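Long-range contacts in esterase A (Caulobacter crescentus, PDB 5GKV), which probably hydrolyses ester bonds as a serine esterase related to penicillin-binding proteins and beta-lactamases: residues A299-G307 with S317-P327; Y330-F338 with C347-G355. All blocks are in the same frame, centred on the assembly; numbering follows the deposited sequence.

Contact 1. Residues A299-G307 with S317-P327; sequences AATAERLRG and SWGAGFMRNEP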
loop_
_atom_site.group_PDB
_atom_site.type_symbol
_atom_site.label_atom_id
_atom_site.label_comp_id
_atom_site.label_asym_id
_atom_site.label_seq_id
_atom_site.Cartn_x
_atom_site.Cartn_y
_atom_site.Cartn_z
ATOM N N ALA A 299 13.635 -10.787 -5.986
ATOM C CA ALA A 299 14.464 -9.582 -6.027
ATOM C C ALA A 299 13.752 -8.396 -5.379
ATOM O O ALA A 299 14.381 -7.585 -4.681
ATOM C CB ALA A 299 14.855 -9.259 -7.470
ATOM N N ALA A 300 12.437 -8.282 -5.600
ATOM C CA ALA A 300 11.669 -7.158 -5.067
ATOM C C ALA A 300 11.507 -7.225 -3.556
ATOM O O ALA A 300 11.384 -6.182 -2.906
ATOM C CB ALA A 300 10.280 -7.102 -5.703
ATOM N N THR A 301 11.455 -8.417 -2.974
ATOM C CA THR A 301 11.101 -8.483 -1.565
ATOM C C THR A 301 12.300 -8.676 -0.647
ATOM O O THR A 301 12.125 -8.640 0.578
ATOM C CB THR A 301 10.080 -9.606 -1.318
ATOM O OG1 THR A 301 10.633 -10.868 -1.725
ATOM C CG2 THR A 301 8.808 -9.344 -2.106
ATOM N N ALA A 302 13.502 -8.876 -1.196
ATOM C CA ALA A 302 14.676 -9.065 -0.345
ATOM C C ALA A 302 14.884 -7.856 0.554
ATOM O O ALA A 302 14.669 -6.711 0.147
ATOM C CB ALA A 302 15.929 -9.295 -1.192
ATOM N N GLU A 303 15.301 -8.121 1.788
ATOM C CA GLU A 303 15.564 -7.052 2.741
ATOM C C GLU A 303 16.643 -6.113 2.221
ATOM O O GLU A 303 17.762 -6.539 1.931
ATOM C CB GLU A 303 15.994 -7.629 4.086
ATOM C CG GLU A 303 16.236 -6.548 5.121
ATOM C CD GLU A 303 16.574 -7.125 6.480
ATOM O OE1 GLU A 303 17.768 -7.367 6.735
ATOM O OE2 GLU A 303 15.642 -7.345 7.282
ATOM N N ARG A 304 16.302 -4.835 2.123
ATOM C CA ARG A 304 17.270 -3.789 1.828
ATOM C C ARG A 304 17.938 -3.278 3.094
ATOM O O ARG A 304 19.165 -3.101 3.127
ATOM C CB ARG A 304 16.585 -2.634 1.095
ATOM C CG ARG A 304 16.663 -2.719 -0.428
ATOM C CD ARG A 304 16.284 -4.090 -0.930
ATOM N NE ARG A 304 16.361 -4.205 -2.387
ATOM C CZ ARG A 304 15.636 -5.055 -3.104
ATOM N NH1 ARG A 304 14.753 -5.867 -2.502
ATOM N NH2 ARG A 304 15.791 -5.094 -4.426
ATOM N N LEU A 305 17.146 -3.037 4.136
ATOM C CA LEU A 305 17.679 -2.647 5.433
ATOM C C LEU A 305 16.606 -2.873 6.487
ATOM O O LEU A 305 15.418 -3.027 6.173
ATOM C CB LEU A 305 18.146 -1.195 5.451
ATOM C CG LEU A 305 17.111 -0.097 5.643
ATOM C CD1 LEU A 305 17.840 1.215 5.978
ATOM C CD2 LEU A 305 16.215 0.054 4.413
ATOM N N ARG A 306 17.048 -2.868 7.746
ATOM C CA ARG A 306 16.186 -3.148 8.885
ATOM C C ARG A 306 16.660 -2.343 10.086
ATOM O O ARG A 306 17.863 -2.188 10.297
ATOM C CB ARG A 306 16.185 -4.644 9.210
ATOM C CG ARG A 306 15.410 -4.989 10.461
ATOM C CD ARG A 306 15.386 -6.475 10.698
ATOM N NE ARG A 306 15.003 -6.764 12.075
ATOM C CZ ARG A 306 14.757 -7.980 12.542
ATOM N NH1 ARG A 306 14.830 -9.024 11.730
ATOM N NH2 ARG A 306 14.423 -8.143 13.818
ATOM N N GLY A 307 15.718 -1.841 10.859
ATOM C CA GLY A 307 16.038 -1.044 12.028
ATOM C C GLY A 307 14.913 -0.073 12.305
ATOM O O GLY A 307 13.877 -0.075 11.635
ATOM N N SER A 317 11.630 -3.908 8.555
ATOM C CA SER A 317 12.460 -4.522 7.528
ATOM C C SER A 317 11.825 -4.165 6.187
ATOM O O SER A 317 10.693 -4.569 5.906
ATOM C CB SER A 317 12.529 -6.036 7.730
ATOM O OG SER A 317 13.173 -6.706 6.651
ATOM N N TRP A 318 12.537 -3.387 5.379
ATOM C CA TRP A 318 12.038 -2.928 4.084
ATOM C C TRP A 318 12.624 -3.761 2.952
ATOM O O TRP A 318 13.847 -3.945 2.888
ATOM C CB TRP A 318 12.404 -1.462 3.843
ATOM C CG TRP A 318 11.620 -0.455 4.627
ATOM C CD1 TRP A 318 12.088 0.357 5.623
ATOM C CD2 TRP A 318 10.237 -0.122 4.446
ATOM N NE1 TRP A 318 11.076 1.164 6.081
ATOM C CE2 TRP A 318 9.928 0.888 5.374
ATOM C CE3 TRP A 318 9.226 -0.590 3.585
ATOM C CZ2 TRP A 318 8.651 1.441 5.482
ATOM C CZ3 TRP A 318 7.957 -0.044 3.692
ATOM C CH2 TRP A 318 7.679 0.965 4.630
ATOM N N GLY A 319 11.752 -4.240 2.062
ATOM C CA GLY A 319 12.126 -4.616 0.716
ATOM C C GLY A 319 12.082 -3.408 -0.200
ATOM O O GLY A 319 12.135 -2.258 0.241
ATOM N N ALA A 320 11.962 -3.674 -1.503
ATOM C CA ALA A 320 11.911 -2.598 -2.501
ATOM C C ALA A 320 10.479 -2.059 -2.616
ATOM O O ALA A 320 9.768 -2.260 -3.609
ATOM C CB ALA A 320 12.447 -3.085 -3.842
ATOM N N GLY A 321 10.074 -1.326 -1.574
ATOM C CA GLY A 321 8.745 -0.762 -1.457
ATOM C C GLY A 321 7.760 -1.598 -0.660
ATOM O O GLY A 321 6.811 -1.040 -0.095
ATOM N N PHE A 322 7.966 -2.910 -0.582
ATOM C CA PHE A 322 7.155 -3.768 0.279
ATOM C C PHE A 322 7.673 -3.719 1.720
ATOM O O PHE A 322 8.882 -3.685 1.967
ATOM C CB PHE A 322 7.182 -5.225 -0.216
ATOM C CG PHE A 322 6.568 -5.448 -1.578
ATOM C CD1 PHE A 322 5.192 -5.389 -1.753
ATOM C CD2 PHE A 322 7.368 -5.774 -2.677
ATOM C CE1 PHE A 322 4.614 -5.628 -3.010
ATOM C CE2 PHE A 322 6.802 -5.994 -3.947
ATOM C CZ PHE A 322 5.421 -5.922 -4.110
ATOM N N MET A 323 6.748 -3.722 2.676
ATOM C CA MET A 323 7.111 -3.969 4.062
ATOM C C MET A 323 7.214 -5.475 4.273
ATOM O O MET A 323 6.279 -6.215 3.954
ATOM C CB MET A 323 6.077 -3.356 5.009
ATOM C CG MET A 323 6.481 -3.437 6.483
ATOM S SD MET A 323 5.336 -2.594 7.603
ATOM C CE MET A 323 4.328 -1.626 6.421
ATOM N N ARG A 324 8.354 -5.933 4.771
ATOM C CA ARG A 324 8.462 -7.334 5.145
ATOM C C ARG A 324 7.846 -7.547 6.533
ATOM O O ARG A 324 7.601 -6.603 7.283
ATOM C CB ARG A 324 9.929 -7.779 5.102
ATOM C CG ARG A 324 10.575 -7.490 3.736
ATOM C CD ARG A 324 12.039 -7.942 3.677
ATOM N NE ARG A 324 12.145 -9.399 3.679
ATOM C CZ ARG A 324 12.514 -10.124 4.727
ATOM N NH1 ARG A 324 12.825 -9.528 5.869
ATOM N NH2 ARG A 324 12.575 -11.452 4.626
ATOM N N ASN A 325 7.558 -8.809 6.855
ATOM C CA ASN A 325 6.685 -9.083 7.995
ATOM C C ASN A 325 7.448 -9.011 9.316
ATOM O O ASN A 325 7.014 -8.336 10.257
ATOM C CB ASN A 325 5.999 -10.438 7.803
ATOM C CG ASN A 325 4.818 -10.643 8.754
ATOM O OD1 ASN A 325 4.208 -9.682 9.237
ATOM N ND2 ASN A 325 4.501 -11.902 9.023
ATOM N N GLU A 326 8.599 -9.674 9.407
ATOM C CA GLU A 326 9.439 -9.547 10.595
ATOM C C GLU A 326 9.902 -8.105 10.701
ATOM O O GLU A 326 10.146 -7.463 9.672
ATOM C CB GLU A 326 10.642 -10.492 10.524
ATOM C CG GLU A 326 11.397 -10.419 9.203
ATOM C CD GLU A 326 12.701 -11.214 9.233
ATOM O OE1 GLU A 326 13.462 -11.120 8.259
ATOM O OE2 GLU A 326 12.957 -11.925 10.233
ATOM N N PRO A 327 10.064 -7.597 11.939
ATOM C CA PRO A 327 9.951 -8.314 13.211
ATOM C C PRO A 327 8.602 -8.159 13.919
ATOM O O PRO A 327 8.477 -8.570 15.071
ATOM C CB PRO A 327 11.045 -7.654 14.054
ATOM C CG PRO A 327 10.935 -6.210 13.659
ATOM C CD PRO A 327 10.570 -6.228 12.155
HETATM O O HOH W 1 12.527 -11.890 1.362
HETATM O O HOH W 2 15.592 -9.549 8.918
#
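Glu303 and Ser317 meet because both turn their first side-chain bond away from the backbone N: CG of Glu303 lies trans to it (chi1 -178°), and so does OG of Ser317 (172°). The glutamate then runs on extended, and Ser317 OG donates a 2.6 Å bond to Glu303 OE2 on the anti lone pair, the one turned from the other carboxylate oxygen. The same hydroxyl accepts from Arg324, whose NH1 sits 2.9 Å from Ser317 OG in the plane of the guanidinium. Arg324 reaches this point by folding at chi3 (70°), and its NH1 also makes a 2.9 Å salt bridge, in plane, to Glu326 OE1. Glu303 OE2 and Arg324 NH1 themselves form only a long salt bridge, 3.8 Å. A water donates to both Glu303 OE2 and Glu326 OE1 and accepts from Arg306 NH1, probably easing the repulsion between the two acids. Arg306 has its closer carboxylate in Glu315 on the neighbouring strand; its guanidinium slides past Pro327, NH2 coming 3.4 Å from Pro327 CB.

Toward the helix end, Arg304 curls back to hold Ala299 O end-on with NH1 and NH2, while NH1 also bonds Ala302 O. This pins the guanidinium flat over Ala320, whose CB lies 3.7 Å above its centre; Glu123 takes the remaining NE. Beside it, Ala300 CB and Thr301 CG2 rest against Phe322, and Ala320 N bonds Ala300 O at 2.9 Å.

The backbone bonds Arg304 N to Trp318 O and Trp318 N to Leu305 O (3.0 Å) close the pairing: this is a beta hairpin of strands 305-306 and 315-318 following helix 294-301, whose exit at Gly319-Ala320 bonds back to the helix end.

Contact 2. Residues Y330-F338 with C347-G355; sequences YYGPTAEAF and CAFADPTRG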
loop_
_atom_site.group_PDB
_atom_site.type_symbol
_atom_site.label_atom_id
_atom_site.label_comp_id
_atom_site.label_asym_id
_atom_site.label_seq_id
_atom_site.Cartn_x
_atom_site.Cartn_y
_atom_site.Cartn_z
ATOM N N TYR A 330 2.723 -8.507 11.805
ATOM C CA TYR A 330 1.353 -8.062 11.612
ATOM C C TYR A 330 0.670 -8.747 10.436
ATOM O O TYR A 330 -0.550 -8.613 10.306
ATOM C CB TYR A 330 1.316 -6.548 11.420
ATOM C CG TYR A 330 1.780 -5.784 12.636
ATOM C CD1 TYR A 330 1.420 -6.188 13.928
ATOM C CD2 TYR A 330 2.563 -4.646 12.496
ATOM C CE1 TYR A 330 1.838 -5.467 15.043
ATOM C CE2 TYR A 330 2.986 -3.926 13.599
ATOM C CZ TYR A 330 2.624 -4.333 14.859
ATOM O OH TYR A 330 3.052 -3.594 15.934
ATOM N N TYR A 331 1.413 -9.463 9.581
ATOM C CA TYR A 331 0.829 -10.210 8.471
ATOM C C TYR A 331 0.859 -11.717 8.723
ATOM O O TYR A 331 0.878 -12.508 7.779
ATOM C CB TYR A 331 1.525 -9.896 7.143
ATOM C CG TYR A 331 1.613 -8.426 6.801
ATOM C CD1 TYR A 331 0.567 -7.548 7.099
ATOM C CD2 TYR A 331 2.739 -7.919 6.175
ATOM C CE1 TYR A 331 0.661 -6.197 6.790
ATOM C CE2 TYR A 331 2.848 -6.577 5.860
ATOM C CZ TYR A 331 1.811 -5.726 6.163
ATOM O OH TYR A 331 1.943 -4.402 5.843
ATOM N N GLY A 332 0.832 -12.130 9.977
ATOM C CA GLY A 332 0.836 -13.539 10.296
ATOM C C GLY A 332 2.210 -14.026 10.715
ATOM O O GLY A 332 3.128 -13.236 10.942
ATOM N N PRO A 333 2.381 -15.350 10.788
ATOM C CA PRO A 333 3.592 -15.924 11.406
ATOM C C PRO A 333 4.823 -16.027 10.510
ATOM O O PRO A 333 5.910 -16.328 11.025
ATOM C CB PRO A 333 3.126 -17.323 11.808
ATOM C CG PRO A 333 2.147 -17.678 10.703
ATOM C CD PRO A 333 1.401 -16.384 10.423
ATOM N N THR A 334 4.721 -15.809 9.208
ATOM C CA THR A 334 5.852 -16.051 8.319
ATOM C C THR A 334 6.740 -14.814 8.245
ATOM O O THR A 334 6.304 -13.758 7.769
ATOM C CB THR A 334 5.362 -16.446 6.931
ATOM O OG1 THR A 334 4.483 -17.570 7.057
ATOM C CG2 THR A 334 6.524 -16.832 6.047
ATOM N N ALA A 335 7.995 -14.955 8.694
ATOM C CA ALA A 335 8.891 -13.802 8.765
ATOM C C ALA A 335 9.077 -13.147 7.403
ATOM O O ALA A 335 9.130 -11.916 7.310
ATOM C CB ALA A 335 10.246 -14.213 9.352
ATOM N N GLU A 336 9.163 -13.945 6.332
ATOM C CA GLU A 336 9.461 -13.428 5.001
ATOM C C GLU A 336 8.208 -13.104 4.186
ATOM O O GLU A 336 8.324 -12.782 3.000
ATOM C CB GLU A 336 10.366 -14.402 4.219
ATOM C CG GLU A 336 9.789 -15.793 3.926
ATOM C CD GLU A 336 9.940 -16.783 5.099
ATOM O OE1 GLU A 336 10.279 -16.376 6.234
ATOM O OE2 GLU A 336 9.698 -17.989 4.881
ATOM N N ALA A 337 7.021 -13.164 4.789
ATOM C CA ALA A 337 5.853 -12.592 4.128
ATOM C C ALA A 337 6.030 -11.079 4.008
ATOM O O ALA A 337 6.872 -10.476 4.680
ATOM C CB ALA A 337 4.578 -12.933 4.901
ATOM N N PHE A 338 5.212 -10.460 3.154
ATOM C CA PHE A 338 5.421 -9.060 2.802
ATOM C C PHE A 338 4.121 -8.459 2.287
ATOM O O PHE A 338 3.216 -9.168 1.825
ATOM C CB PHE A 338 6.516 -8.904 1.733
ATOM C CG PHE A 338 6.220 -9.640 0.454
ATOM C CD1 PHE A 338 6.592 -10.967 0.303
ATOM C CD2 PHE A 338 5.574 -9.007 -0.602
ATOM C CE1 PHE A 338 6.328 -11.638 -0.863
ATOM C CE2 PHE A 338 5.291 -9.693 -1.774
ATOM C CZ PHE A 338 5.684 -11.009 -1.909
ATOM N N CYS A 347 -4.793 -3.314 4.904
ATOM C CA CYS A 347 -3.520 -3.946 4.575
ATOM C C CYS A 347 -3.742 -4.980 3.482
ATOM O O CYS A 347 -4.865 -5.436 3.245
ATOM C CB CYS A 347 -2.876 -4.612 5.801
ATOM S SG CYS A 347 -3.720 -6.155 6.310
ATOM N N ALA A 348 -2.641 -5.359 2.836
ATOM C CA ALA A 348 -2.635 -6.492 1.920
ATOM C C ALA A 348 -1.268 -7.153 2.013
ATOM O O ALA A 348 -0.251 -6.460 2.130
ATOM C CB ALA A 348 -2.939 -6.063 0.484
ATOM N N PHE A 349 -1.242 -8.486 1.985
ATOM C CA PHE A 349 0.028 -9.182 2.158
ATOM C C PHE A 349 0.057 -10.445 1.309
ATOM O O PHE A 349 -0.984 -10.995 0.929
ATOM C CB PHE A 349 0.262 -9.550 3.627
ATOM C CG PHE A 349 -0.637 -10.666 4.102
ATOM C CD1 PHE A 349 -1.950 -10.401 4.478
ATOM C CD2 PHE A 349 -0.187 -11.980 4.115
ATOM C CE1 PHE A 349 -2.797 -11.439 4.887
ATOM C CE2 PHE A 349 -1.031 -13.022 4.521
ATOM C CZ PHE A 349 -2.323 -12.749 4.912
ATOM N N ALA A 350 1.279 -10.934 1.081
ATOM C CA ALA A 350 1.543 -12.192 0.401
ATOM C C ALA A 350 2.505 -13.023 1.237
ATOM O O ALA A 350 3.421 -12.480 1.858
ATOM C CB ALA A 350 2.155 -11.969 -0.995
ATOM N N ASP A 351 2.311 -14.337 1.231
ATOM C CA ASP A 351 3.201 -15.271 1.918
ATOM C C ASP A 351 3.611 -16.322 0.895
ATOM O O ASP A 351 2.900 -17.314 0.685
ATOM C CB ASP A 351 2.511 -15.885 3.133
ATOM C CG ASP A 351 3.381 -16.883 3.872
ATOM O OD1 ASP A 351 4.507 -17.212 3.397
ATOM O OD2 ASP A 351 2.914 -17.361 4.930
ATOM N N PRO A 352 4.748 -16.127 0.215
ATOM C CA PRO A 352 5.158 -17.117 -0.796
ATOM C C PRO A 352 5.507 -18.462 -0.197
ATOM O O PRO A 352 5.423 -19.468 -0.906
ATOM C CB PRO A 352 6.385 -16.472 -1.457
ATOM C CG PRO A 352 6.243 -15.014 -1.182
ATOM C CD PRO A 352 5.590 -14.924 0.187
ATOM N N THR A 353 5.903 -18.505 1.081
ATOM C CA THR A 353 6.304 -19.768 1.693
ATOM C C THR A 353 5.110 -20.693 1.893
ATOM O O THR A 353 5.201 -21.898 1.634
ATOM C CB THR A 353 6.995 -19.504 3.025
ATOM O OG1 THR A 353 8.158 -18.697 2.802
ATOM C CG2 THR A 353 7.401 -20.802 3.687
ATOM N N ARG A 354 3.989 -20.152 2.368
ATOM C CA ARG A 354 2.777 -20.935 2.574
ATOM C C ARG A 354 1.821 -20.868 1.386
ATOM O O ARG A 354 0.831 -21.605 1.364
ATOM C CB ARG A 354 2.056 -20.465 3.846
ATOM C CG ARG A 354 2.951 -20.330 5.082
ATOM C CD ARG A 354 3.189 -21.663 5.750
ATOM N NE ARG A 354 1.955 -22.245 6.269
ATOM C CZ ARG A 354 1.504 -22.071 7.507
ATOM N NH1 ARG A 354 2.180 -21.322 8.375
ATOM N NH2 ARG A 354 0.370 -22.653 7.880
ATOM N N GLY A 355 2.076 -20.005 0.404
ATOM C CA GLY A 355 1.177 -19.889 -0.732
ATOM C C GLY A 355 -0.110 -19.121 -0.474
ATOM O O GLY A 355 -1.054 -19.244 -1.257
HETATM O O HOH W 3 4.840 -19.804 8.231
#
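The Tyr331 ring carries Phe349 CB on one face, 4.0 Å from its centroid, and in return the Phe349 ring has Tyr331 O over one of its own faces, toward the rim. The two rings are nearly parallel, 8° apart, yet they have slid so far past each other, with centroids 6.0 Å apart, that they hardly overlap; the real contact is a CH-pi one, from the Phe349 methylene to the Tyr331 face. Farther along Tyr331, CE1 touches Cys347 CB, and the phenol OH finds Ser341.

Phe338 is treated differently. Its CG sits between the backbone N and the carbonyl carbon (chi1 59°), which swings the ring back over the facing strand, so that Ala350 CB lies over a face in a CH-pi contact, 3.8 Å from Phe338 CZ. At the edge lie Pro352, with CG 3.4 Å from Phe338 CE1, and Glu336 O in the ring plane. The backbones of Phe338 and Ala350 form an antiparallel hydrogen-bonded pair, both N-H groups engaged, with the Phe338 ring on one side of the sheet and Phe349 on the other; Ala350 N to Phe338 O is 2.7 Å.

The polar end lies where the strand leaves off. Thr334 OG1 donates to Asp351 OD2 at 2.7 Å, arriving from above the carboxylate plane, 38° out of it. Near the surface Thr353 OG1 donates to Glu336 OE2, 2.7 Å, on the anti side of that carboxylate.

Asp351 is thus gripped from several directions: Thr334 and Tyr383 hydroxyls at OD2, and at OD1 the Arg354 backbone N, 3.2 Å away, in an Asx motif. So many donors round a buried carboxylate would be expected to favour its ionised form and fix its rotation, tying the loop before Phe338 to the turn after the strand.

In the fold
Contacts 1 and 2 follow one another along the chain, their centres about 12 Å apart. Asn325, in the 317-327 segment of contact 1, joins them: its ND2 lies 2.7 Å from Gly332 O and its OD1 2.8 Å from Tyr331 N. The hydrophobic sides also meet, as Phe322 of contact 1 packs edge-to-face on Phe338 of contact 2. Both reach the seven-stranded antiparallel sheet, contact 1 at edge strand 323-324 and contact 2 at strands 338-341 and 347-351. Phe322 also leans on helix 82-95, which in this family probably begins at the nucleophile's SxxK motif; this places contact 1 beside the helix that probably carries the nucleophile.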